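Local coordinates for putative capsular polysaccharide biosynthesis protein (Streptococcus pneumoniae serotype 4, PDB 6EWJ) that probably acts as a pyridoxal phosphate-dependent sugar aminotransferase in the biosynthesis of pneumococcal teichoic acid, at residues 162-167 with 229-234; 149-154 with 169-174. All coordinates share one frame; numbering follows the deposited sequence.

Interaction 1 (162-167 with 229-234); sequences SKWQKA and YKEFQI
The indole of Trp164 meets the carboxylate of Glu231 at its pyrrole edge, while Lys163 CE of its own helix lies over one indole face, 3.4 Å above the plane and displaced toward the rim. Ring and carboxylate planes are turned 45° apart. Two helices of the large PLP-binding domain of an aspartate aminotransferase-like (fold type I) enzyme are joined here by polar side chains: helix 163-168, through its first turn, and helix 225-236. Their backbones stay well separated, with 11.3 Å between Trp164 CA and Glu231 CA, so the side chains do the bridging.

Each carboxylate oxygen has its own donor. Trp164 NE1 gives a nearly straight bond (173°) of 2.7 Å to Glu231 OE1, which lies almost exactly in the indole plane. Lys163 NZ forms a salt bridge to Glu231 OE2. Both donors arrive on the syn sides of the carboxylate but somewhat out of its plane, and gripping the two oxygens separately should limit rotation of the group. The lysine starts with CG anti to the backbone N (chi1 -180°) and bends at chi3, a path that carries CE over the rim of the indole and brings the ammonium to the acid from the direction opposite to the glutamate chain. The same ammonium also pairs with Glu227, one turn earlier on helix 225-236, and probably favours the ionised form of Glu231.

Around this polar link, Trp164 packs on Val74 and Leu75, and Phe232 inserts against Leu70, Ile71 and Val74 of helix 64-74. Ser162 is the N-cap of helix 163-168: its OG accepts from Gln165 N at 3.2 Å and is also hydrogen-bonded to Leu75 O.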
loop_
_atom_site.group_PDB
_atom_site.type_symbol
_atom_site.label_atom_id
_atom_site.label_comp_id
_atom_site.label_asym_id
_atom_site.label_seq_id
_atom_site.Cartn_x
_atom_site.Cartn_y
_atom_site.Cartn_z
ATOM N N SER A 162 9.231 21.831 -11.473
ATOM C CA SER A 162 9.055 21.495 -10.059
ATOM C C SER A 162 10.385 21.705 -9.348
ATOM O O SER A 162 11.422 21.825 -10.017
ATOM C CB SER A 162 8.627 20.035 -9.885
ATOM O OG SER A 162 9.719 19.145 -10.094
ATOM N N LYS A 163 10.356 21.716 -8.014
ATOM C CA LYS A 163 11.558 21.866 -7.217
ATOM C C LYS A 163 12.669 20.919 -7.674
ATOM O O LYS A 163 13.740 21.360 -8.093
ATOM C CB LYS A 163 11.269 21.638 -5.738
ATOM C CG LYS A 163 12.504 21.787 -4.848
ATOM C CD LYS A 163 12.165 21.785 -3.368
ATOM C CE LYS A 163 11.993 20.383 -2.836
ATOM N NZ LYS A 163 11.639 20.383 -1.379
ATOM N N TRP A 164 12.392 19.627 -7.626
ATOM C CA TRP A 164 13.413 18.627 -7.903
ATOM C C TRP A 164 13.806 18.590 -9.375
ATOM O O TRP A 164 14.974 18.380 -9.691
ATOM C CB TRP A 164 12.994 17.251 -7.388
ATOM C CG TRP A 164 12.940 17.188 -5.907
ATOM C CD1 TRP A 164 11.834 16.965 -5.140
ATOM C CD2 TRP A 164 14.031 17.401 -4.991
ATOM N NE1 TRP A 164 12.164 17.016 -3.804
ATOM C CE2 TRP A 164 13.504 17.288 -3.685
ATOM C CE3 TRP A 164 15.397 17.687 -5.148
ATOM C CZ2 TRP A 164 14.305 17.413 -2.537
ATOM C CZ3 TRP A 164 16.189 17.820 -4.014
ATOM C CH2 TRP A 164 15.634 17.679 -2.719
ATOM N N GLN A 165 12.871 18.870 -10.277
ATOM C CA GLN A 165 13.227 18.962 -11.710
ATOM C C GLN A 165 14.202 20.099 -11.999
ATOM O O GLN A 165 15.058 19.972 -12.880
ATOM C CB GLN A 165 11.994 19.140 -12.593
ATOM C CG GLN A 165 11.089 17.917 -12.651
ATOM C CD GLN A 165 9.751 18.252 -13.301
ATOM O OE1 GLN A 165 9.677 19.088 -14.204
ATOM N NE2 GLN A 165 8.683 17.648 -12.801
ATOM N N LYS A 166 14.012 21.228 -11.316
ATOM C CA LYS A 166 14.963 22.346 -11.422
ATOM C C LYS A 166 16.333 21.981 -10.909
ATOM O O LYS A 166 17.314 22.432 -11.469
ATOM C CB LYS A 166 14.462 23.650 -10.797
ATOM C CG LYS A 166 15.030 24.899 -11.442
ATOM C CD LYS A 166 14.312 26.219 -11.102
ATOM C CE LYS A 166 12.785 26.183 -10.897
ATOM N NZ LYS A 166 12.392 25.941 -9.480
ATOM N N ALA A 167 16.391 21.177 -9.846
ATOM C CA ALA A 167 17.670 20.797 -9.210
ATOM C C ALA A 167 18.574 20.039 -10.209
ATOM O O ALA A 167 19.756 20.333 -10.388
ATOM C CB ALA A 167 17.384 19.961 -7.951
ATOM N N TYR A 229 14.527 12.146 2.038
ATOM C CA TYR A 229 14.028 11.019 2.825
ATOM C C TYR A 229 12.727 11.415 3.468
ATOM O O TYR A 229 11.758 10.686 3.372
ATOM C CB TYR A 229 15.020 10.612 3.917
ATOM C CG TYR A 229 14.565 9.466 4.815
ATOM C CD1 TYR A 229 14.666 8.134 4.398
ATOM C CD2 TYR A 229 14.034 9.710 6.066
ATOM C CE1 TYR A 229 14.277 7.092 5.208
ATOM C CE2 TYR A 229 13.620 8.660 6.890
ATOM C CZ TYR A 229 13.757 7.365 6.459
ATOM O OH TYR A 229 13.335 6.316 7.241
ATOM N N LYS A 230 12.709 12.570 4.122
ATOM C CA LYS A 230 11.475 13.063 4.779
ATOM C C LYS A 230 10.257 13.240 3.802
ATOM O O LYS A 230 9.111 12.894 4.151
ATOM C CB LYS A 230 11.783 14.352 5.541
ATOM C CG LYS A 230 10.635 14.889 6.356
ATOM C CD LYS A 230 11.049 16.035 7.305
ATOM C CE LYS A 230 9.726 16.728 7.810
ATOM N NZ LYS A 230 8.871 15.835 8.656
ATOM N N GLU A 231 10.511 13.671 2.572
ATOM C CA GLU A 231 9.441 13.815 1.553
ATOM C C GLU A 231 8.810 12.477 1.151
ATOM O O GLU A 231 7.587 12.378 0.967
ATOM C CB GLU A 231 9.944 14.549 0.290
ATOM C CG GLU A 231 9.968 16.070 0.481
ATOM C CD GLU A 231 10.539 16.875 -0.690
ATOM O OE1 GLU A 231 10.324 16.506 -1.847
ATOM O OE2 GLU A 231 11.225 17.901 -0.421
ATOM N N PHE A 232 9.623 11.440 1.016
ATOM C CA PHE A 232 9.084 10.081 0.745
ATOM C C PHE A 232 8.249 9.570 1.908
ATOM O O PHE A 232 7.157 8.985 1.716
ATOM C CB PHE A 232 10.181 9.074 0.475
ATOM C CG PHE A 232 10.683 9.075 -0.927
ATOM C CD1 PHE A 232 10.099 8.292 -1.879
ATOM C CD2 PHE A 232 11.763 9.850 -1.290
ATOM C CE1 PHE A 232 10.578 8.300 -3.189
ATOM C CE2 PHE A 232 12.256 9.840 -2.586
ATOM C CZ PHE A 232 11.659 9.076 -3.540
ATOM N N GLN A 233 8.781 9.776 3.129
ATOM C CA GLN A 233 8.107 9.336 4.344
ATOM C C GLN A 233 6.717 9.894 4.431
ATOM O O GLN A 233 5.765 9.142 4.688
ATOM C CB GLN A 233 8.903 9.705 5.616
ATOM C CG GLN A 233 10.078 8.795 5.882
ATOM C CD GLN A 233 9.768 7.310 5.998
ATOM O OE1 GLN A 233 10.576 6.483 5.562
ATOM N NE2 GLN A 233 8.624 6.956 6.558
ATOM N N ILE A 234 6.616 11.196 4.175
ATOM C CA ILE A 234 5.384 11.956 4.234
ATOM C C ILE A 234 4.361 11.458 3.196
ATOM O O ILE A 234 3.183 11.249 3.492
ATOM C CB ILE A 234 5.700 13.447 4.066
ATOM C CG1 ILE A 234 6.299 14.016 5.362
ATOM C CG2 ILE A 234 4.460 14.298 3.755
ATOM C CD1 ILE A 234 7.157 13.072 6.199
#

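Interaction 2 (149-154 with 169-174); sequences QVVEKK and NRIVIV
Val151 presents its two methyl groups to three residues of 169-174. CG1 rests 3.7 Å from Ile171 CB and 3.8 Å from Ile173 CD1, while CG2 touches the aliphatic part of Arg170, 3.9 Å from CD. With chi1 at -58°, CG1 is anti to the carbonyl carbon and faces both isoleucines. No direct hydrogen bond joins the segments; a water bridges them instead, donating to Val151 O near the helix end and accepting from Ile171 N at 2.6 Å.

Farther out, the Arg170 chain, extended from CG to NE, passes obliquely across the valine, and its guanidinium turns back to the backbone of its own loop, just before strand 172-177. NH1 bonds Ile171 O at 2.9 Å, with the oxygen close to the guanidinium plane, and forms a salt bridge with Asp195. That aspartate also accepts from Ile173 N, tying the arginine to the start of the strand. Ile132 of the adjoining parallel strand 129-132 packs on Val151 and Ile171, and Phe148 of helix 144-153 packs on Arg170 and Ile173. Strand 129-132, helix 144-153 and strand 172-177 form a beta-alpha-beta crossover, characteristic of the three-layer α/β/α large domain of fold type I PLP enzymes.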
loop_
_atom_site.group_PDB
_atom_site.type_symbol
_atom_site.label_atom_id
_atom_site.label_comp_id
_atom_site.label_asym_id
_atom_site.label_seq_id
_atom_site.Cartn_x
_atom_site.Cartn_y
_atom_site.Cartn_z
ATOM N N GLN A 149 24.689 9.932 -21.311
ATOM C CA GLN A 149 25.107 10.691 -22.531
ATOM C C GLN A 149 23.888 11.227 -23.289
ATOM O O GLN A 149 23.869 12.381 -23.687
ATOM C CB GLN A 149 25.944 9.796 -23.456
ATOM C CG GLN A 149 27.327 9.463 -22.911
ATOM C CD GLN A 149 28.079 8.373 -23.707
ATOM O OE1 GLN A 149 27.545 7.764 -24.627
ATOM N NE2 GLN A 149 29.326 8.115 -23.322
ATOM N N VAL A 150 22.840 10.397 -23.407
ATOM C CA VAL A 150 21.576 10.811 -24.065
ATOM C C VAL A 150 20.914 11.999 -23.369
ATOM O O VAL A 150 20.607 12.999 -24.021
ATOM C CB VAL A 150 20.557 9.665 -24.164
ATOM C CG1 VAL A 150 19.195 10.186 -24.591
ATOM C CG2 VAL A 150 21.045 8.586 -25.121
ATOM N N VAL A 151 20.716 11.906 -22.052
ATOM C CA VAL A 151 20.025 12.992 -21.321
ATOM C C VAL A 151 20.817 14.302 -21.354
ATOM O O VAL A 151 20.240 15.387 -21.474
ATOM C CB VAL A 151 19.643 12.625 -19.872
ATOM C CG1 VAL A 151 18.743 11.390 -19.854
ATOM C CG2 VAL A 151 20.865 12.421 -18.995
ATOM N N GLU A 152 22.139 14.182 -21.256
ATOM C CA GLU A 152 23.037 15.326 -21.394
ATOM C C GLU A 152 22.961 15.940 -22.766
ATOM O O GLU A 152 22.918 17.161 -22.875
ATOM C CB GLU A 152 24.461 14.888 -21.136
ATOM C CG GLU A 152 25.521 15.981 -21.249
ATOM C CD GLU A 152 25.322 17.160 -20.315
ATOM O OE1 GLU A 152 24.740 17.064 -19.201
ATOM O OE2 GLU A 152 25.755 18.226 -20.753
ATOM N N LYS A 153 22.979 15.096 -23.796
ATOM C CA LYS A 153 22.921 15.553 -25.184
ATOM C C LYS A 153 21.648 16.346 -25.463
ATOM O O LYS A 153 21.683 17.334 -26.179
ATOM C CB LYS A 153 23.033 14.371 -26.158
ATOM C CG LYS A 153 22.864 14.750 -27.622
ATOM C CD LYS A 153 23.010 13.563 -28.594
ATOM C CE LYS A 153 23.405 14.034 -29.985
ATOM N NZ LYS A 153 23.147 12.963 -30.986
ATOM N N LYS A 154 20.528 15.899 -24.889
ATOM C CA LYS A 154 19.221 16.541 -25.097
ATOM C C LYS A 154 18.852 17.565 -24.032
ATOM O O LYS A 154 17.702 17.998 -23.975
ATOM C CB LYS A 154 18.137 15.456 -25.169
ATOM C CG LYS A 154 18.337 14.454 -26.285
ATOM C CD LYS A 154 18.221 15.115 -27.649
ATOM C CE LYS A 154 17.921 14.101 -28.726
ATOM N NZ LYS A 154 17.652 14.753 -30.040
ATOM N N ASN A 169 17.917 19.767 -13.539
ATOM C CA ASN A 169 17.877 20.473 -14.783
ATOM C C ASN A 169 18.076 19.686 -16.097
ATOM O O ASN A 169 18.508 20.227 -17.117
ATOM C CB ASN A 169 18.677 21.786 -14.782
ATOM C CG ASN A 169 17.880 22.915 -15.430
ATOM O OD1 ASN A 169 18.153 23.343 -16.557
ATOM N ND2 ASN A 169 16.811 23.333 -14.746
ATOM N N ARG A 170 17.683 18.425 -16.038
ATOM C CA ARG A 170 17.712 17.518 -17.155
ATOM C C ARG A 170 16.687 16.402 -16.893
ATOM O O ARG A 170 16.067 16.348 -15.814
ATOM C CB ARG A 170 19.126 16.940 -17.311
ATOM C CG ARG A 170 19.728 16.297 -16.051
ATOM C CD ARG A 170 20.840 15.307 -16.430
ATOM N NE ARG A 170 21.523 14.723 -15.264
ATOM C CZ ARG A 170 21.098 13.669 -14.569
ATOM N NH1 ARG A 170 19.951 13.066 -14.864
ATOM N NH2 ARG A 170 21.813 13.219 -13.546
ATOM N N ILE A 171 16.543 15.505 -17.857
ATOM C CA ILE A 171 15.757 14.282 -17.682
ATOM C C ILE A 171 16.349 13.480 -16.530
ATOM O O ILE A 171 17.557 13.297 -16.461
ATOM C CB ILE A 171 15.728 13.430 -18.977
ATOM C CG1 ILE A 171 14.921 14.145 -20.066
ATOM C CG2 ILE A 171 15.072 12.072 -18.730
ATOM C CD1 ILE A 171 15.155 13.652 -21.474
ATOM N N VAL A 172 15.488 12.996 -15.640
ATOM C CA VAL A 172 15.911 12.209 -14.492
ATOM C C VAL A 172 15.824 10.742 -14.895
ATOM O O VAL A 172 14.805 10.308 -15.518
ATOM C CB VAL A 172 15.062 12.549 -13.235
ATOM C CG1 VAL A 172 15.377 11.592 -12.084
ATOM C CG2 VAL A 172 15.291 13.994 -12.793
ATOM N N ILE A 173 16.854 9.957 -14.536
ATOM C CA ILE A 173 16.878 8.555 -14.883
ATOM C C ILE A 173 16.582 7.732 -13.679
ATOM O O ILE A 173 17.333 7.780 -12.728
ATOM C CB ILE A 173 18.210 8.113 -15.518
ATOM C CG1 ILE A 173 18.500 8.967 -16.753
ATOM C CG2 ILE A 173 18.116 6.644 -15.905
ATOM C CD1 ILE A 173 19.817 8.659 -17.427
ATOM N N VAL A 174 15.484 6.970 -13.747
ATOM C CA VAL A 174 14.982 6.194 -12.627
ATOM C C VAL A 174 15.066 4.731 -12.994
ATOM O O VAL A 174 14.310 4.247 -13.855
ATOM C CB VAL A 174 13.530 6.541 -12.312
ATOM C CG1 VAL A 174 12.980 5.635 -11.217
ATOM C CG2 VAL A 174 13.424 8.019 -11.955
HETATM O O HOH W 1 17.630 16.272 -20.094
#

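The segments alternate along the chain: helix 144-153 of interaction 2 comes first, then helix 163-168 of interaction 1, then strand 172-177 of interaction 2, and finally helix 225-236 of interaction 1. Residues 162-167 thus lie on the connection between the helix and strand of interaction 2; the centres of the two contacts lie about 18 Å apart. Helix 64-74 links their surroundings, touching Trp164 and Phe232 of interaction 1 and Val174 of interaction 2. Both are away from the annotated cofactor site, yet strand 172-177, whose start interaction 2 packs against helix 144-153, ends two residues before His179, which binds PLP in the cofactor-bound protein; the cofactor is absent here.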